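PDB 5L20: clostripain-related protein from Bacteroides thetaiotaomicron, which probably cleaves peptide bonds as a cysteine peptidase of the clostripain (C11) family, and is seen here as an N-terminal piece of a predicted lipoprotein. Local coordinates for residues A[10-15]-A[106-111]. Numbering follows the deposited sequence.
Sequences QTVFMY and SMVIGC
Strands 10-15 and 106-109 pair as parallel neighbours in the mixed sheet of this alpha/beta domain, whose parallel pairing of 45-52, 10-16 and 104-109 is consistent with part of the caspase-like fold of clostripain relatives. Strand 10-16 lies between strand 45-52 and strand 104-109, the latter being outermost within the chain, and helix 86-99 covers the face that carries Phe13 and Tyr15. Five backbone hydrogen bonds join the two segments. Ser106 N donates to Thr11 O, and Phe13 N returns a bond to Ser106 O; Val108 likewise joins Phe13 and Tyr15: its N donates to Phe13 O, and its O accepts Tyr15 N at 2.7 Å. The last of these is nearly straight, with 172° at the hydrogen. Beyond the strand end, Gly110 N still bonds to Tyr15 O (3.0 Å). On the helix-covered face, Met107 stretches out beside both aromatic residues: its CG lies 4.0 Å from Phe13 CD2, and its extended chain (chi3 174°) carries the methyl on to Tyr15. Ile109 CG2 comes to CD2 of Tyr15 at 4.1 Å, while Phe50 of strand 45-52 also meets the Tyr15 ring. On the opposite face of the sheet, Val12 CG1 lies 4.2 Å from Val108 CG2, and the bent end of Met14 brings its CE to 3.9 Å from Val108 CG1. The tightest side-chain carbon contact is Met107 CE against Tyr15 CD2, 3.6 Å.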
loop_
_atom_site.group_PDB
_atom_site.type_symbol
_atom_site.label_atom_id
_atom_site.label_comp_id
_atom_site.label_asym_id
_atom_site.label_seq_id
_atom_site.Cartn_x
_atom_site.Cartn_y
_atom_site.Cartn_z
ATOM N N GLN A 10 -7.654 12.616 4.135
ATOM C CA GLN A 10 -7.294 11.775 2.998
ATOM C C GLN A 10 -6.428 10.615 3.410
ATOM O O GLN A 10 -5.549 10.766 4.233
ATOM C CB GLN A 10 -6.552 12.597 1.938
ATOM C CG GLN A 10 -6.204 11.804 0.677
ATOM C CD GLN A 10 -5.034 12.431 -0.039
ATOM O OE1 GLN A 10 -4.121 12.971 0.597
ATOM N NE2 GLN A 10 -5.007 12.311 -1.367
ATOM N N THR A 11 -6.713 9.438 2.855
ATOM C CA THR A 11 -5.831 8.290 2.929
ATOM C C THR A 11 -5.298 8.008 1.543
ATOM O O THR A 11 -6.098 7.844 0.590
ATOM C CB THR A 11 -6.590 7.041 3.389
ATOM O OG1 THR A 11 -7.159 7.265 4.678
ATOM C CG2 THR A 11 -5.683 5.848 3.429
ATOM N N VAL A 12 -3.976 7.963 1.419
ATOM C CA VAL A 12 -3.336 7.505 0.192
ATOM C C VAL A 12 -2.963 6.044 0.421
ATOM O O VAL A 12 -2.150 5.732 1.309
ATOM C CB VAL A 12 -2.068 8.335 -0.156
ATOM C CG1 VAL A 12 -1.372 7.787 -1.382
ATOM C CG2 VAL A 12 -2.433 9.817 -0.365
ATOM N N PHE A 13 -3.583 5.151 -0.344
ATOM C CA PHE A 13 -3.343 3.723 -0.213
ATOM C C PHE A 13 -2.434 3.237 -1.328
ATOM O O PHE A 13 -2.844 3.207 -2.489
ATOM C CB PHE A 13 -4.672 2.974 -0.223
ATOM C CG PHE A 13 -4.530 1.476 -0.171
ATOM C CD1 PHE A 13 -3.621 0.871 0.701
ATOM C CD2 PHE A 13 -5.342 0.671 -0.971
ATOM C CE1 PHE A 13 -3.517 -0.515 0.737
ATOM C CE2 PHE A 13 -5.243 -0.695 -0.919
ATOM C CZ PHE A 13 -4.336 -1.294 -0.077
ATOM N N MET A 14 -1.220 2.828 -0.969
ATOM C CA MET A 14 -0.278 2.253 -1.904
ATOM C C MET A 14 -0.451 0.739 -1.857
ATOM O O MET A 14 -0.211 0.109 -0.798
ATOM C CB MET A 14 1.155 2.651 -1.561
ATOM C CG MET A 14 2.138 2.134 -2.608
ATOM S SD MET A 14 3.795 2.792 -2.326
ATOM C CE MET A 14 3.850 3.895 -3.732
ATOM N N TYR A 15 -0.811 0.170 -2.995
ATOM C CA TYR A 15 -1.210 -1.227 -3.119
ATOM C C TYR A 15 -0.223 -1.949 -4.031
ATOM O O TYR A 15 -0.116 -1.621 -5.230
ATOM C CB TYR A 15 -2.638 -1.282 -3.695
ATOM C CG TYR A 15 -3.184 -2.665 -3.970
ATOM C CD1 TYR A 15 -3.288 -3.582 -2.941
ATOM C CD2 TYR A 15 -3.597 -3.054 -5.241
ATOM C CE1 TYR A 15 -3.805 -4.848 -3.156
ATOM C CE2 TYR A 15 -4.144 -4.331 -5.469
ATOM C CZ TYR A 15 -4.237 -5.209 -4.426
ATOM O OH TYR A 15 -4.708 -6.475 -4.618
ATOM N N SER A 106 -7.433 7.562 -1.989
ATOM C CA SER A 106 -6.841 7.385 -3.300
ATOM C C SER A 106 -6.029 6.102 -3.333
ATOM O O SER A 106 -5.693 5.564 -2.269
ATOM C CB SER A 106 -5.947 8.566 -3.666
ATOM O OG SER A 106 -4.813 8.615 -2.815
ATOM N N MET A 107 -5.697 5.624 -4.530
ATOM C CA MET A 107 -5.025 4.344 -4.651
ATOM C C MET A 107 -3.877 4.457 -5.612
ATOM O O MET A 107 -4.030 5.019 -6.701
ATOM C CB MET A 107 -6.044 3.292 -5.101
ATOM C CG MET A 107 -5.681 1.882 -4.791
ATOM S SD MET A 107 -7.132 0.821 -5.088
ATOM C CE MET A 107 -6.291 -0.728 -4.806
ATOM N N VAL A 108 -2.726 3.937 -5.208
ATOM C CA VAL A 108 -1.532 3.841 -6.041
ATOM C C VAL A 108 -1.237 2.366 -6.203
ATOM O O VAL A 108 -1.038 1.692 -5.170
ATOM C CB VAL A 108 -0.326 4.526 -5.372
ATOM C CG1 VAL A 108 0.905 4.352 -6.232
ATOM C CG2 VAL A 108 -0.592 6.018 -5.113
ATOM N N ILE A 109 -1.240 1.860 -7.425
ATOM C CA ILE A 109 -1.118 0.438 -7.693
ATOM C C ILE A 109 0.167 0.178 -8.450
ATOM O O ILE A 109 0.336 0.672 -9.569
ATOM C CB ILE A 109 -2.309 -0.092 -8.484
ATOM C CG1 ILE A 109 -3.615 0.252 -7.729
ATOM C CG2 ILE A 109 -2.116 -1.578 -8.740
ATOM C CD1 ILE A 109 -4.844 -0.292 -8.432
ATOM N N GLY A 110 1.051 -0.610 -7.842
ATOM C CA GLY A 110 2.326 -0.952 -8.483
ATOM C C GLY A 110 2.341 -2.429 -8.807
ATOM O O GLY A 110 1.988 -3.235 -7.942
ATOM N N CYS A 111 2.755 -2.785 -10.029
ATOM C CA CYS A 111 2.840 -4.177 -10.498
ATOM C C CYS A 111 3.156 -4.177 -11.991
ATOM O O CYS A 111 3.485 -3.132 -12.543
ATOM C CB CYS A 111 1.524 -4.940 -10.246
ATOM S SG CYS A 111 1.689 -6.318 -9.129
#